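Local coordinates for outer surface protein (Bacillus cereus ATCC 14579, PDB 1X7F) that is of unknown function but is probably a 6-phospho-N-acetylmuramidase, cleaving 6-phosphorylated N-acetylmuramic acid glycosides in cell-wall recycling, at residues 29-34 / 45-50. Residues are numbered along the deposited sequence; the frame is centred on the assembly and turned at random.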
# COMPACT_ATOMS: atom_id res chain seq x y z
N LEU A 29 -8.76 -0.24 -0.63
CA LEU A 29 -8.24 0.54 -1.75
C LEU A 29 -9.13 1.77 -1.95
O LEU A 29 -10.36 1.69 -1.86
CB LEU A 29 -8.15 -0.29 -3.03
CG LEU A 29 -6.87 -1.13 -3.13
CD1 LEU A 29 -7.03 -2.24 -4.17
CD2 LEU A 29 -5.62 -0.22 -3.41
N GLY A 30 -8.49 2.91 -2.24
CA GLY A 30 -9.22 4.15 -2.48
C GLY A 30 -8.80 4.85 -3.75
O GLY A 30 -7.76 4.53 -4.32
N ILE A 31 -9.62 5.80 -4.19
CA ILE A 31 -9.37 6.67 -5.35
C ILE A 31 -9.62 8.12 -4.93
O ILE A 31 -10.40 8.38 -4.01
CB ILE A 31 -10.32 6.32 -6.54
CG1 ILE A 31 -11.78 6.16 -6.05
CG2 ILE A 31 -9.83 5.07 -7.28
CD1 ILE A 31 -12.88 6.35 -7.13
N SER A 32 -8.98 9.07 -5.61
CA SER A 32 -9.27 10.48 -5.35
C SER A 32 -10.08 11.08 -6.47
O SER A 32 -9.93 10.67 -7.62
CB SER A 32 -7.97 11.28 -5.14
OG SER A 32 -7.35 10.87 -3.94
N LEU A 33 -10.95 12.05 -6.13
CA LEU A 33 -11.70 12.85 -7.10
C LEU A 33 -11.44 14.34 -6.93
O LEU A 33 -11.18 14.82 -5.83
CB LEU A 33 -13.22 12.58 -7.01
CG LEU A 33 -13.73 11.15 -7.21
CD1 LEU A 33 -15.24 11.14 -7.09
CD2 LEU A 33 -13.30 10.60 -8.55
N TYR A 34 -11.53 15.08 -8.04
CA TYR A 34 -11.40 16.53 -8.04
C TYR A 34 -12.44 17.02 -9.02
O TYR A 34 -12.11 17.42 -10.14
CB TYR A 34 -9.97 16.98 -8.44
CG TYR A 34 -8.91 16.32 -7.58
CD1 TYR A 34 -8.34 15.11 -7.95
CD2 TYR A 34 -8.52 16.89 -6.37
CE1 TYR A 34 -7.38 14.48 -7.15
CE2 TYR A 34 -7.58 16.27 -5.55
CZ TYR A 34 -7.01 15.07 -5.95
OH TYR A 34 -6.09 14.46 -5.14
N ALA A 45 -18.36 7.53 -13.86
CA ALA A 45 -17.80 6.41 -14.61
C ALA A 45 -16.55 5.82 -13.92
O ALA A 45 -16.37 4.60 -13.88
CB ALA A 45 -17.50 6.83 -16.05
N TYR A 46 -15.72 6.69 -13.35
CA TYR A 46 -14.50 6.29 -12.62
C TYR A 46 -14.78 5.53 -11.33
O TYR A 46 -14.14 4.51 -11.05
CB TYR A 46 -13.69 7.55 -12.31
CG TYR A 46 -12.31 7.35 -11.71
CD1 TYR A 46 -11.37 6.51 -12.32
CD2 TYR A 46 -11.92 8.06 -10.58
CE1 TYR A 46 -10.09 6.36 -11.80
CE2 TYR A 46 -10.63 7.92 -10.04
CZ TYR A 46 -9.73 7.06 -10.65
OH TYR A 46 -8.45 6.94 -10.15
N ILE A 47 -15.71 6.06 -10.54
CA ILE A 47 -16.22 5.40 -9.34
C ILE A 47 -16.71 3.99 -9.71
O ILE A 47 -16.40 3.03 -9.02
CB ILE A 47 -17.37 6.25 -8.71
CG1 ILE A 47 -16.81 7.50 -8.02
CG2 ILE A 47 -18.24 5.42 -7.75
CD1 ILE A 47 -17.89 8.56 -7.72
N SER A 48 -17.48 3.89 -10.80
CA SER A 48 -17.95 2.60 -11.30
C SER A 48 -16.78 1.65 -11.66
O SER A 48 -16.80 0.48 -11.27
CB SER A 48 -18.87 2.78 -12.51
OG SER A 48 -20.17 3.19 -12.11
N ALA A 49 -15.80 2.18 -12.39
CA ALA A 49 -14.58 1.47 -12.77
C ALA A 49 -13.79 0.97 -11.57
O ALA A 49 -13.41 -0.19 -11.53
CB ALA A 49 -13.67 2.38 -13.65
N ALA A 50 -13.54 1.84 -10.59
CA ALA A 50 -12.80 1.47 -9.38
C ALA A 50 -13.54 0.42 -8.54
O ALA A 50 -12.90 -0.44 -7.91
CB ALA A 50 -12.47 2.70 -8.55
O HOH W 1 -7.99 8.73 -8.18
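I31 and L33 of the strand meet Y46, I47 and A50 of the helix in the first beta-alpha-beta unit of a (beta/alpha)8-type barrel, a worked example of how an outer helix is seated on the parallel strands it covers. The segment axes run nearly antiparallel, at 169°, and lie 9.8 Å apart, a gap filled mostly by side chains. Apolar packing carries most of the contact. I31 points at the helix, and both its branches touch the methyl of A50: CG2 stands 3.8 Å from A50 CB and also meets the tyrosine OH, while CD1 passes between A50 CB and Y46 CD2, with I47 CA a little farther off. A chi1 of 46° turns both branches to the helix. L33 straddles the neighbouring pair. Its CD2 comes to the ring edge of Y46, near the ring plane, at 3.5 Å from CD2 of the tyrosine, and its CD1 meets I47 CD1 at 3.8 Å, the two side chains crossing at about a right angle. I79 of helix 74-85 touches both L33 and I47, carrying this apolar layer on to the next helix.

Polar contact is confined to the tyrosine end. A chi1 of -173° throws the Y46 ring out from the helix, alongside I31 but pointing the opposite way, with Y46 CE2 3.9 Å from I31 CB. The backbone O of S32 approaches the ring edge, 3.7 Å from Y46 CE2. A water in the ring plane lies 2.7 Å from Y46 OH and accepts a hydrogen bond from S32 N, 2.8 Å away, linking the segments without any direct hydrogen bond. Y253 stacks edge-to-face with the ring. The chemistry thus implies a helix seated by branched aliphatic contacts, bordered by a water that joins S32 N to the Y46 hydroxyl, which A254 N also holds.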